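Side-chain contacts in assembly chaperone of ribosomal protein L4 (Acl4) (Chaetomium thermophilum, PDB 5TQB), which probably acts as a dedicated tetratricopeptide-repeat chaperone that binds newly made ribosomal protein L4 and escorts it to ribosome assembly: residues L48-V53 and G84-L89; V71-S76 and F106-T111; E6-A11 and G42-L47; L77-G82 and A139-R144; V26-Y31 and R62-A67. All blocks are in the same frame, centred on the assembly; numbering follows the deposited sequence.

How the contacts relate
Three of the five contacts join helices that are near but not consecutive in the N-terminal part of the chain. Contact 3 links helix 4-16 to helix 41-54 and contact 5 links helix 20-32 to helix 58-71, each passing over one helix; contact 1 runs from helix 41-54 to helix 86-94, passing over helix 58-71 and the short helix 79-82. Contacts 3 and 5 have centres about 8 Å apart and alternate along the chain; the centre of contact 1 lies about 10 Å from that of contact 5. Contacts 2 and 4 tie the region of residues 71-82 to the long helices 100-125 and 131-156, their centres about 11 Å apart. Together they connect the predicted repeat to the helices before and after it.

Contact 1 (L48-V53 and G84-L89); sequences LGQIHV and GPEKFL
Gln50 and Glu86 meet by their flat ends: the side chains cross at about a right angle, yet the amide and carboxylate planes lie only 6° apart. A single amide nitrogen does the gripping, NE2 of Gln50 standing 3.0 Å from OE1 of Glu86, which it meets on the syn side, and making a weak second bond to OE2 of Glu86 at a similar distance. Both chains are extended; with CG anti to the backbone N (chi1 179°), Glu86 reaches straight across. This pairing joins helix 41-54 of the predicted tetratricopeptide repeat to helix 86-94, with helix 58-71 alongside, whose Tyr65 gives OE2 of Glu86 a further hydrogen bond. A leucine in place of Gln50 would probably leave the Glu86 carboxylate with Tyr65 but without its amide donor, and less firmly fixed in rotation. A chain of another protein in the assembly packs against both Gln50 and Glu86.

Contact 2 (V71-S76 and F106-T111); sequences VDEDGS and FERGAT
Arg108 brings the edge of its guanidinium up to the backbone of Glu73, and this is the close part of the contact. NH1 of Arg108 lies 2.7 Å from the carbonyl O of Glu73, which sits near the guanidinium plane, but the angle is too poor for this to count as a hydrogen bond. The approach depends on an arginine chain bent twice, with chi2 at -128° and chi3 at -102°, both well off staggered values. Phe88 of helix 86-94 makes the packing tight here, its CE1 coming to 3.7 Å from NH1 of Arg108. Glu73 belongs to a type I beta turn running from Asp72 to Gly75, closed by the bond from Gly75 N to Asp72 O; the turn follows helix 58-71, at the end of the predicted tetratricopeptide repeat, and the arginine comes from helix 100-125. On the solvent side the fit is slacker. The exposed Glu73 carboxylate is turned only 15° from the guanidinium plane, but its OE1 stays 4.0 Å from NH2 of Arg108, beyond a salt bridge, so any attraction between the charges is probably weak. Nearer the backbone, CG of Glu73 is 3.8 Å from NH1 of Arg108.

Contact 3 (E6-A11 and G42-L47); sequences ELLDRA and GAALTL
Leu8 pushes one methyl onto the low surface offered by Ala44: CD2 of Leu8 lies 3.9 Å from CB of Ala44 and equally near its CA, so the small residue acts as the dent that receives the larger one. A second bump comes the other way. A chi1 of 177° swings CG of Leu47 to the far side of its backbone N and sends CD2 toward helix 4-16, where it settles between neighbouring turns, 3.8 Å from CB of Ala11 and 3.8 Å from the carbonyl O of Leu8. The two leucines also touch through their CD2 atoms, 4.1 Å apart, so the two bumps lie against each other. The CA atoms of Leu8 and Ala44 are 6.8 Å apart, a spacing consistent with the small alanine, although the segment axes stay 10.9 Å apart. Ala30 and Tyr31 of helix 20-32 cover the adjoining surface. Two helices running the same way at 24°, with a third between them in sequence, are consistent with helix stacking in a tetratricopeptide-repeat array.

Contact 4 (L77-G82 and A139-R144); sequences LPEELG and ADKRRR
Glu79 and Lys141 supply all the surface buried here, in nearly equal shares, and their side chains come from opposite directions to meet in a salt bridge. NZ of Lys141 is 2.8 Å from OE2 of Glu79. It does not lie in the carboxylate plane but stands above it, 48° out, so charge attraction probably matters more here than a directed bond. The same ammonium group has a second partner, its strongest, in OE1 of Gln116, so the lysine is shared between an acid and an amide.

The reach is long, since the CA atoms of Glu79 and Lys141 are 12.2 Å apart. Glu79 covers its part with an extended chain, whereas Lys141 is bent at chi2 (67°) and again at chi4 (63°), the last bend turning NZ toward the carboxylate. On the acid's flank, the ring of Pro85 packs against the Glu79 carboxylate and the backbone of Gly84 against its CG, which probably limits how far the glutamate can swing.

Glu79 opens the short helix 79-82, with Pro78 at its N-cap. That helix is also tied back to helix 41-54 by a backbone bond between Leu81 and Ala43, while Lys141 projects from helix 131-156; helix 100-125 touches both partners, Gln116 packing on Glu79 and Ile117 on Lys141.

Contact 5 (V26-Y31 and R62-A67); sequences VARTAY and RNYYAA
Arg28 and Tyr64 stand on two helical segments, 26-31 and 62-67, whose backbones keep well apart, with 11.1 Å between CA of Arg28 and CA of Tyr64. The gap is spanned by long side chains meeting at their ends. NH2 of Arg28 donates a hydrogen bond to OH of Tyr64 at 2.5 Å, its shortness to be read with caution, with an N-H...O angle of 138°. The hydroxyl lies almost exactly in the guanidinium plane, and NH2 in turn approaches the ring at its edge, near the ring plane, 3.4 Å from CZ and 3.5 Å from CE1 of Tyr64. The two flat groups are nevertheless turned 47° against each other, so they meet edge on, without stacking.

Arg28 leaves its helix on the side away from its own backbone N (chi1 161°), then folds at chi2 and chi3, which carries the guanidinium round to the tyrosine. The Tyr64 ring also meets the His52 ring and packs on Leu48, both of helix 41-54. An alanine in place of Arg28 would probably leave the tyrosine hydroxyl without this donor and open a gap at the ring's edge, on the partly exposed side of the fold. Helix 58-71 closes the predicted repeat and helix 20-32 precedes it, so the bond links across helix 41-54 in the layered helical array characteristic of tetratricopeptide-repeat proteins.

Contact 1 (L48-V53 and G84-L89)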
# COMPACT_ATOMS: atom_id res chain seq x y z
N LEU B 48 -0.58 -5.85 -22.28
CA LEU B 48 -1.04 -7.22 -22.08
C LEU B 48 -0.24 -7.90 -20.96
O LEU B 48 -0.75 -8.77 -20.26
CB LEU B 48 -0.92 -8.01 -23.39
CG LEU B 48 -2.08 -7.82 -24.37
CD1 LEU B 48 -1.70 -8.30 -25.76
CD2 LEU B 48 -3.31 -8.55 -23.88
N GLY B 49 1.01 -7.47 -20.79
CA GLY B 49 1.85 -7.99 -19.73
C GLY B 49 1.38 -7.53 -18.36
O GLY B 49 1.23 -8.35 -17.45
N GLN B 50 1.17 -6.22 -18.22
CA GLN B 50 0.65 -5.64 -16.99
C GLN B 50 -0.67 -6.30 -16.59
O GLN B 50 -0.89 -6.60 -15.42
CB GLN B 50 0.37 -4.14 -17.15
CG GLN B 50 1.57 -3.29 -17.52
CD GLN B 50 1.18 -1.88 -17.94
OE1 GLN B 50 0.00 -1.54 -18.01
NE2 GLN B 50 2.18 -1.05 -18.24
N ILE B 51 -1.54 -6.51 -17.56
CA ILE B 51 -2.88 -7.02 -17.30
C ILE B 51 -2.81 -8.43 -16.73
O ILE B 51 -3.50 -8.74 -15.76
CB ILE B 51 -3.74 -7.02 -18.57
CG1 ILE B 51 -4.06 -5.58 -18.99
CG2 ILE B 51 -5.05 -7.78 -18.35
CD1 ILE B 51 -4.58 -5.44 -20.42
N HIS B 52 -1.98 -9.27 -17.33
CA HIS B 52 -1.89 -10.65 -16.89
C HIS B 52 -1.11 -10.78 -15.58
O HIS B 52 -1.25 -11.78 -14.87
CB HIS B 52 -1.30 -11.51 -18.01
CG HIS B 52 -2.27 -11.78 -19.12
ND1 HIS B 52 -2.56 -10.85 -20.09
CD2 HIS B 52 -3.03 -12.86 -19.38
CE1 HIS B 52 -3.46 -11.36 -20.92
NE2 HIS B 52 -3.76 -12.58 -20.51
N VAL B 53 -0.30 -9.78 -15.26
CA VAL B 53 0.35 -9.73 -13.95
C VAL B 53 -0.71 -9.47 -12.90
O VAL B 53 -0.76 -10.15 -11.88
CB VAL B 53 1.42 -8.61 -13.89
CG1 VAL B 53 1.57 -8.04 -12.48
CG2 VAL B 53 2.76 -9.12 -14.39
N GLY B 84 8.47 1.10 -22.96
CA GLY B 84 9.41 1.62 -21.97
C GLY B 84 10.21 0.53 -21.27
O GLY B 84 10.10 -0.64 -21.61
N PRO B 85 11.02 0.92 -20.28
CA PRO B 85 11.93 -0.00 -19.60
C PRO B 85 11.22 -1.02 -18.70
O PRO B 85 11.85 -1.98 -18.24
CB PRO B 85 12.80 0.93 -18.75
CG PRO B 85 11.96 2.13 -18.52
CD PRO B 85 11.11 2.29 -19.74
N GLU B 86 9.92 -0.81 -18.47
CA GLU B 86 9.12 -1.62 -17.56
C GLU B 86 9.22 -3.11 -17.87
O GLU B 86 9.33 -3.93 -16.95
CB GLU B 86 7.65 -1.17 -17.63
CG GLU B 86 6.69 -1.95 -16.74
CD GLU B 86 5.23 -1.58 -16.96
OE1 GLU B 86 4.97 -0.45 -17.42
OE2 GLU B 86 4.35 -2.43 -16.69
N LYS B 87 9.18 -3.45 -19.15
CA LYS B 87 9.22 -4.86 -19.57
C LYS B 87 10.51 -5.58 -19.14
O LYS B 87 10.49 -6.77 -18.85
CB LYS B 87 9.02 -4.97 -21.08
CG LYS B 87 10.01 -4.17 -21.92
CD LYS B 87 9.61 -4.20 -23.39
CE LYS B 87 10.54 -3.36 -24.26
NZ LYS B 87 10.37 -1.89 -24.04
N PHE B 88 11.63 -4.86 -19.12
CA PHE B 88 12.90 -5.46 -18.70
C PHE B 88 12.86 -5.78 -17.22
O PHE B 88 13.31 -6.85 -16.79
CB PHE B 88 14.07 -4.53 -19.00
CG PHE B 88 14.24 -4.21 -20.46
CD1 PHE B 88 14.80 -5.13 -21.32
CD2 PHE B 88 13.83 -2.99 -20.96
CE1 PHE B 88 14.95 -4.84 -22.66
CE2 PHE B 88 13.98 -2.69 -22.30
CZ PHE B 88 14.55 -3.62 -23.15
N LEU B 89 12.30 -4.86 -16.44
CA LEU B 89 12.27 -4.98 -14.99
C LEU B 89 11.35 -6.11 -14.56
O LEU B 89 11.64 -6.83 -13.60
CB LEU B 89 11.84 -3.66 -14.34
CG LEU B 89 12.61 -2.42 -14.81
CD1 LEU B 89 12.10 -1.17 -14.10
CD2 LEU B 89 14.11 -2.57 -14.60

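Contact 2 (V71-S76 and F106-T111)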
# COMPACT_ATOMS: atom_id res chain seq x y z
N VAL B 71 10.49 -6.99 -29.82
CA VAL B 71 10.06 -5.89 -30.68
C VAL B 71 10.91 -4.63 -30.46
O VAL B 71 11.05 -3.81 -31.37
CB VAL B 71 8.57 -5.54 -30.43
CG1 VAL B 71 8.18 -4.25 -31.13
CG2 VAL B 71 7.68 -6.68 -30.90
N ASP B 72 11.47 -4.48 -29.26
CA ASP B 72 12.23 -3.28 -28.89
C ASP B 72 13.43 -3.67 -28.02
O ASP B 72 13.49 -3.34 -26.83
CB ASP B 72 11.30 -2.30 -28.14
CG ASP B 72 11.96 -0.96 -27.85
OD1 ASP B 72 12.85 -0.54 -28.62
OD2 ASP B 72 11.58 -0.32 -26.84
N GLU B 73 14.39 -4.36 -28.63
CA GLU B 73 15.45 -5.03 -27.89
C GLU B 73 16.32 -4.10 -27.04
O GLU B 73 16.75 -4.49 -25.95
CB GLU B 73 16.34 -5.83 -28.85
CG GLU B 73 16.92 -7.09 -28.23
CD GLU B 73 16.00 -8.29 -28.37
OE1 GLU B 73 16.18 -9.27 -27.61
OE2 GLU B 73 15.11 -8.26 -29.25
N ASP B 74 16.58 -2.89 -27.52
CA ASP B 74 17.45 -1.95 -26.82
C ASP B 74 16.66 -0.88 -26.05
O ASP B 74 17.26 -0.04 -25.38
CB ASP B 74 18.42 -1.28 -27.80
CG ASP B 74 17.71 -0.44 -28.84
OD1 ASP B 74 16.51 -0.69 -29.11
OD2 ASP B 74 18.36 0.47 -29.40
N GLY B 75 15.34 -0.91 -26.17
CA GLY B 75 14.48 0.02 -25.45
C GLY B 75 14.55 1.45 -25.94
O GLY B 75 14.09 2.37 -25.26
N SER B 76 15.11 1.65 -27.13
CA SER B 76 15.33 2.99 -27.67
C SER B 76 14.03 3.68 -28.12
O SER B 76 14.00 4.90 -28.27
CB SER B 76 16.30 2.91 -28.84
OG SER B 76 15.81 2.04 -29.84
N PHE B 106 17.67 -6.65 -15.16
CA PHE B 106 17.63 -5.41 -14.39
C PHE B 106 18.62 -4.40 -14.98
O PHE B 106 18.32 -3.21 -15.07
CB PHE B 106 17.99 -5.66 -12.92
CG PHE B 106 16.84 -6.15 -12.08
CD1 PHE B 106 17.03 -7.18 -11.16
CD2 PHE B 106 15.59 -5.57 -12.17
CE1 PHE B 106 15.99 -7.63 -10.36
CE2 PHE B 106 14.54 -6.02 -11.38
CZ PHE B 106 14.74 -7.05 -10.47
N GLU B 107 19.79 -4.89 -15.37
CA GLU B 107 20.83 -4.04 -15.93
C GLU B 107 20.37 -3.43 -17.24
O GLU B 107 20.59 -2.24 -17.49
CB GLU B 107 22.13 -4.82 -16.13
CG GLU B 107 22.98 -4.94 -14.87
CD GLU B 107 24.26 -5.74 -15.09
OE1 GLU B 107 24.47 -6.25 -16.22
OE2 GLU B 107 25.06 -5.86 -14.14
N ARG B 108 19.74 -4.24 -18.08
CA ARG B 108 19.18 -3.74 -19.33
C ARG B 108 18.15 -2.65 -19.06
O ARG B 108 18.07 -1.67 -19.79
CB ARG B 108 18.52 -4.88 -20.11
CG ARG B 108 19.52 -5.82 -20.77
CD ARG B 108 19.24 -6.02 -22.24
NE ARG B 108 18.57 -7.29 -22.53
CZ ARG B 108 17.84 -7.52 -23.61
NH1 ARG B 108 17.65 -6.56 -24.52
NH2 ARG B 108 17.28 -8.71 -23.79
N GLY B 109 17.38 -2.83 -17.99
CA GLY B 109 16.36 -1.87 -17.62
C GLY B 109 16.97 -0.58 -17.10
O GLY B 109 16.51 0.52 -17.41
N ALA B 110 18.02 -0.73 -16.29
CA ALA B 110 18.73 0.42 -15.75
C ALA B 110 19.36 1.24 -16.88
O ALA B 110 19.33 2.47 -16.85
CB ALA B 110 19.80 -0.03 -14.77
N THR B 111 19.91 0.55 -17.88
CA THR B 111 20.54 1.21 -19.03
C THR B 111 19.54 2.12 -19.75
O THR B 111 19.85 3.26 -20.07
CB THR B 111 21.11 0.19 -20.03
OG1 THR B 111 22.10 -0.61 -19.39
CG2 THR B 111 21.74 0.89 -21.23

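Contact 3 (E6-A11 and G42-L47)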
# COMPACT_ATOMS: atom_id res chain seq x y z
N GLU B 6 -6.61 3.86 -29.92
CA GLU B 6 -7.76 4.20 -29.08
C GLU B 6 -8.14 3.01 -28.20
O GLU B 6 -8.53 3.18 -27.05
CB GLU B 6 -8.96 4.62 -29.94
CG GLU B 6 -10.18 5.06 -29.13
CD GLU B 6 -11.34 5.56 -30.00
OE1 GLU B 6 -12.48 5.60 -29.49
OE2 GLU B 6 -11.11 5.93 -31.18
N LEU B 7 -8.02 1.81 -28.75
CA LEU B 7 -8.26 0.59 -27.98
C LEU B 7 -7.25 0.41 -26.85
O LEU B 7 -7.59 -0.09 -25.79
CB LEU B 7 -8.24 -0.64 -28.88
CG LEU B 7 -9.56 -1.00 -29.57
CD1 LEU B 7 -10.34 0.22 -30.00
CD2 LEU B 7 -9.28 -1.90 -30.77
N LEU B 8 -6.00 0.82 -27.08
CA LEU B 8 -4.97 0.73 -26.04
C LEU B 8 -5.29 1.68 -24.90
O LEU B 8 -5.10 1.35 -23.73
CB LEU B 8 -3.59 1.07 -26.60
CG LEU B 8 -2.95 0.07 -27.57
CD1 LEU B 8 -1.54 0.53 -27.94
CD2 LEU B 8 -2.91 -1.34 -26.98
N ASP B 9 -5.78 2.87 -25.24
CA ASP B 9 -6.14 3.86 -24.24
C ASP B 9 -7.36 3.38 -23.46
O ASP B 9 -7.43 3.53 -22.25
CB ASP B 9 -6.42 5.21 -24.90
CG ASP B 9 -5.22 5.74 -25.66
OD1 ASP B 9 -4.11 5.22 -25.44
OD2 ASP B 9 -5.39 6.69 -26.46
N ARG B 10 -8.31 2.78 -24.17
CA ARG B 10 -9.51 2.26 -23.54
C ARG B 10 -9.15 1.15 -22.53
O ARG B 10 -9.63 1.16 -21.40
CB ARG B 10 -10.47 1.73 -24.60
CG ARG B 10 -11.75 1.12 -24.05
CD ARG B 10 -12.59 2.12 -23.28
NE ARG B 10 -13.76 1.48 -22.67
CZ ARG B 10 -14.37 1.92 -21.58
NH1 ARG B 10 -13.95 3.02 -20.96
NH2 ARG B 10 -15.42 1.26 -21.10
N ALA B 11 -8.31 0.22 -22.95
CA ALA B 11 -7.92 -0.88 -22.08
C ALA B 11 -7.17 -0.36 -20.86
O ALA B 11 -7.31 -0.89 -19.76
CB ALA B 11 -7.07 -1.88 -22.84
N GLY B 42 5.14 -2.87 -29.10
CA GLY B 42 5.80 -2.87 -27.80
C GLY B 42 4.88 -2.43 -26.68
O GLY B 42 4.81 -3.07 -25.63
N ALA B 43 4.19 -1.31 -26.89
CA ALA B 43 3.28 -0.78 -25.90
C ALA B 43 2.11 -1.73 -25.68
O ALA B 43 1.65 -1.91 -24.56
CB ALA B 43 2.77 0.59 -26.33
N ALA B 44 1.64 -2.35 -26.77
CA ALA B 44 0.51 -3.27 -26.69
C ALA B 44 0.87 -4.53 -25.91
O ALA B 44 0.09 -5.00 -25.07
CB ALA B 44 0.04 -3.64 -28.09
N LEU B 45 2.04 -5.09 -26.20
CA LEU B 45 2.50 -6.28 -25.50
C LEU B 45 2.80 -5.96 -24.04
O LEU B 45 2.54 -6.76 -23.14
CB LEU B 45 3.72 -6.86 -26.20
CG LEU B 45 3.43 -7.42 -27.59
CD1 LEU B 45 4.70 -7.56 -28.42
CD2 LEU B 45 2.71 -8.76 -27.47
N THR B 46 3.34 -4.77 -23.79
CA THR B 46 3.60 -4.32 -22.43
C THR B 46 2.29 -4.30 -21.64
O THR B 46 2.23 -4.81 -20.52
CB THR B 46 4.22 -2.91 -22.42
OG1 THR B 46 5.53 -2.98 -22.99
CG2 THR B 46 4.33 -2.36 -21.01
N LEU B 47 1.25 -3.72 -22.25
CA LEU B 47 -0.04 -3.59 -21.59
C LEU B 47 -0.64 -4.96 -21.30
O LEU B 47 -1.14 -5.20 -20.20
CB LEU B 47 -1.00 -2.79 -22.47
CG LEU B 47 -2.43 -2.63 -21.94
CD1 LEU B 47 -2.43 -1.94 -20.60
CD2 LEU B 47 -3.27 -1.86 -22.94

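Contact 4 (L77-G82 and A139-R144)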
# COMPACT_ATOMS: atom_id res chain seq x y z
N LEU B 77 12.98 2.90 -28.35
CA LEU B 77 11.70 3.46 -28.79
C LEU B 77 11.06 4.33 -27.72
O LEU B 77 11.23 4.07 -26.53
CB LEU B 77 10.73 2.33 -29.17
CG LEU B 77 10.98 1.63 -30.50
CD1 LEU B 77 10.14 0.37 -30.60
CD2 LEU B 77 10.68 2.57 -31.67
N PRO B 78 10.32 5.38 -28.14
CA PRO B 78 9.57 6.19 -27.18
C PRO B 78 8.62 5.32 -26.37
O PRO B 78 8.03 4.40 -26.94
CB PRO B 78 8.76 7.15 -28.07
CG PRO B 78 9.47 7.17 -29.37
CD PRO B 78 10.10 5.82 -29.53
N GLU B 79 8.48 5.61 -25.07
CA GLU B 79 7.66 4.79 -24.18
C GLU B 79 6.27 4.57 -24.74
O GLU B 79 5.66 3.53 -24.52
CB GLU B 79 7.55 5.45 -22.80
CG GLU B 79 8.75 5.25 -21.88
CD GLU B 79 8.42 5.44 -20.40
OE1 GLU B 79 7.36 6.03 -20.08
OE2 GLU B 79 9.22 4.99 -19.55
N GLU B 80 5.77 5.57 -25.46
CA GLU B 80 4.42 5.55 -25.99
C GLU B 80 4.24 4.48 -27.06
O GLU B 80 3.16 3.90 -27.21
CB GLU B 80 4.06 6.93 -26.54
CG GLU B 80 2.59 7.14 -26.85
CD GLU B 80 2.25 6.90 -28.31
OE1 GLU B 80 1.15 6.36 -28.58
OE2 GLU B 80 3.07 7.25 -29.18
N LEU B 81 5.31 4.21 -27.81
CA LEU B 81 5.27 3.21 -28.88
C LEU B 81 5.76 1.84 -28.43
O LEU B 81 5.14 0.83 -28.75
CB LEU B 81 6.11 3.69 -30.07
CG LEU B 81 5.66 4.99 -30.74
CD1 LEU B 81 6.57 5.34 -31.91
CD2 LEU B 81 4.21 4.92 -31.20
N GLY B 82 6.87 1.81 -27.69
CA GLY B 82 7.55 0.57 -27.36
C GLY B 82 7.33 0.03 -25.95
O GLY B 82 7.79 -1.07 -25.63
N ALA B 139 12.62 13.14 -11.79
CA ALA B 139 12.51 12.59 -10.44
C ALA B 139 11.91 11.19 -10.48
O ALA B 139 12.46 10.26 -9.88
CB ALA B 139 11.67 13.51 -9.58
N ASP B 140 10.80 11.05 -11.19
CA ASP B 140 10.13 9.76 -11.35
C ASP B 140 11.10 8.73 -11.91
O ASP B 140 11.18 7.61 -11.41
CB ASP B 140 8.94 9.90 -12.31
CG ASP B 140 7.71 10.47 -11.63
OD1 ASP B 140 7.39 10.03 -10.51
OD2 ASP B 140 7.06 11.35 -12.24
N LYS B 141 11.82 9.11 -12.95
CA LYS B 141 12.74 8.20 -13.62
C LYS B 141 13.91 7.80 -12.71
O LYS B 141 14.31 6.64 -12.70
CB LYS B 141 13.29 8.83 -14.90
CG LYS B 141 12.79 8.17 -16.17
CD LYS B 141 11.30 8.39 -16.36
CE LYS B 141 10.83 7.88 -17.71
NZ LYS B 141 11.01 6.41 -17.85
N ARG B 142 14.46 8.76 -11.97
CA ARG B 142 15.57 8.48 -11.06
C ARG B 142 15.14 7.55 -9.93
O ARG B 142 15.93 6.73 -9.45
CB ARG B 142 16.12 9.79 -10.47
CG ARG B 142 17.04 10.54 -11.42
CD ARG B 142 17.48 11.87 -10.83
NE ARG B 142 18.46 12.54 -11.69
CZ ARG B 142 18.75 13.83 -11.63
NH1 ARG B 142 18.13 14.63 -10.77
NH2 ARG B 142 19.66 14.34 -12.45
N ARG B 143 13.88 7.68 -9.50
CA ARG B 143 13.36 6.83 -8.45
C ARG B 143 13.17 5.40 -8.94
O ARG B 143 13.48 4.45 -8.21
CB ARG B 143 12.04 7.39 -7.91
CG ARG B 143 12.24 8.64 -7.08
CD ARG B 143 10.95 9.38 -6.85
NE ARG B 143 11.17 10.64 -6.16
CZ ARG B 143 10.24 11.56 -5.96
NH1 ARG B 143 9.00 11.35 -6.40
NH2 ARG B 143 10.54 12.68 -5.32
N ARG B 144 12.69 5.24 -10.17
CA ARG B 144 12.55 3.91 -10.76
C ARG B 144 13.93 3.26 -10.91
O ARG B 144 14.08 2.05 -10.71
CB ARG B 144 11.87 3.98 -12.13
CG ARG B 144 10.42 4.45 -12.12
CD ARG B 144 9.48 3.54 -11.32
NE ARG B 144 9.41 3.92 -9.91
CZ ARG B 144 8.80 5.00 -9.45
NH1 ARG B 144 8.19 5.85 -10.28
NH2 ARG B 144 8.79 5.25 -8.14

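Contact 5 (V26-Y31 and R62-A67)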
# COMPACT_ATOMS: atom_id res chain seq x y z
N VAL B 26 -10.16 -6.12 -24.42
CA VAL B 26 -9.94 -4.97 -25.29
C VAL B 26 -8.48 -4.89 -25.74
O VAL B 26 -8.20 -4.52 -26.88
CB VAL B 26 -10.37 -3.65 -24.62
CG1 VAL B 26 -10.06 -2.45 -25.51
CG2 VAL B 26 -11.85 -3.67 -24.28
N ALA B 27 -7.57 -5.23 -24.84
CA ALA B 27 -6.14 -5.22 -25.14
C ALA B 27 -5.79 -6.30 -26.15
O ALA B 27 -4.90 -6.12 -26.99
CB ALA B 27 -5.32 -5.40 -23.87
N ARG B 28 -6.48 -7.43 -26.07
CA ARG B 28 -6.26 -8.52 -27.01
C ARG B 28 -6.69 -8.10 -28.41
O ARG B 28 -5.90 -8.16 -29.36
CB ARG B 28 -7.00 -9.78 -26.55
CG ARG B 28 -7.25 -10.84 -27.64
CD ARG B 28 -5.98 -11.25 -28.40
NE ARG B 28 -4.90 -11.68 -27.53
CZ ARG B 28 -3.70 -12.06 -27.96
NH1 ARG B 28 -3.42 -12.07 -29.26
NH2 ARG B 28 -2.77 -12.43 -27.09
N THR B 29 -7.94 -7.65 -28.55
CA THR B 29 -8.44 -7.20 -29.84
C THR B 29 -7.54 -6.11 -30.41
O THR B 29 -7.22 -6.13 -31.60
CB THR B 29 -9.90 -6.67 -29.75
OG1 THR B 29 -9.96 -5.61 -28.78
CG2 THR B 29 -10.85 -7.78 -29.34
N ALA B 30 -7.10 -5.19 -29.56
CA ALA B 30 -6.20 -4.12 -29.97
C ALA B 30 -4.97 -4.69 -30.67
O ALA B 30 -4.69 -4.34 -31.82
CB ALA B 30 -5.76 -3.32 -28.75
N TYR B 31 -4.27 -5.59 -29.98
CA TYR B 31 -3.02 -6.15 -30.50
C TYR B 31 -3.22 -6.91 -31.80
O TYR B 31 -2.35 -6.89 -32.68
CB TYR B 31 -2.35 -7.06 -29.46
CG TYR B 31 -1.06 -7.66 -29.97
CD1 TYR B 31 -0.98 -9.00 -30.31
CD2 TYR B 31 0.07 -6.87 -30.14
CE1 TYR B 31 0.19 -9.55 -30.79
CE2 TYR B 31 1.24 -7.41 -30.62
CZ TYR B 31 1.30 -8.74 -30.95
OH TYR B 31 2.47 -9.27 -31.43
N ARG B 62 4.90 -13.32 -18.63
CA ARG B 62 6.29 -13.46 -19.06
C ARG B 62 6.39 -13.49 -20.58
O ARG B 62 7.25 -12.83 -21.17
CB ARG B 62 6.93 -14.72 -18.46
CG ARG B 62 8.40 -14.88 -18.80
CD ARG B 62 9.02 -16.15 -18.21
NE ARG B 62 8.83 -16.26 -16.77
CZ ARG B 62 7.92 -17.03 -16.17
NH1 ARG B 62 7.08 -17.77 -16.89
NH2 ARG B 62 7.83 -17.05 -14.85
N ASN B 63 5.52 -14.26 -21.21
CA ASN B 63 5.52 -14.37 -22.67
C ASN B 63 5.23 -13.03 -23.36
O ASN B 63 5.84 -12.71 -24.38
CB ASN B 63 4.52 -15.44 -23.12
CG ASN B 63 4.87 -16.82 -22.59
OD1 ASN B 63 6.04 -17.22 -22.57
ND2 ASN B 63 3.86 -17.57 -22.16
N TYR B 64 4.32 -12.25 -22.79
CA TYR B 64 3.96 -10.96 -23.37
C TYR B 64 5.10 -9.96 -23.22
O TYR B 64 5.45 -9.25 -24.16
CB TYR B 64 2.69 -10.41 -22.72
CG TYR B 64 1.40 -11.02 -23.23
CD1 TYR B 64 1.07 -10.96 -24.58
CD2 TYR B 64 0.51 -11.63 -22.37
CE1 TYR B 64 -0.09 -11.51 -25.05
CE2 TYR B 64 -0.67 -12.18 -22.83
CZ TYR B 64 -0.97 -12.12 -24.18
OH TYR B 64 -2.13 -12.66 -24.66
N TYR B 65 5.67 -9.92 -22.02
CA TYR B 65 6.79 -9.03 -21.74
C TYR B 65 8.01 -9.43 -22.57
O TYR B 65 8.76 -8.57 -23.03
CB TYR B 65 7.12 -9.04 -20.24
CG TYR B 65 6.26 -8.12 -19.40
CD1 TYR B 65 6.10 -6.78 -19.73
CD2 TYR B 65 5.61 -8.59 -18.26
CE1 TYR B 65 5.32 -5.93 -18.96
CE2 TYR B 65 4.83 -7.75 -17.48
CZ TYR B 65 4.69 -6.42 -17.83
OH TYR B 65 3.91 -5.58 -17.06
N ALA B 66 8.19 -10.73 -22.78
CA ALA B 66 9.29 -11.23 -23.60
C ALA B 66 9.11 -10.83 -25.07
O ALA B 66 10.07 -10.44 -25.74
CB ALA B 66 9.38 -12.74 -23.48
N ALA B 67 7.88 -10.94 -25.57
CA ALA B 67 7.58 -10.57 -26.95
C ALA B 67 7.77 -9.07 -27.15
O ALA B 67 8.19 -8.63 -28.21
CB ALA B 67 6.16 -10.98 -27.30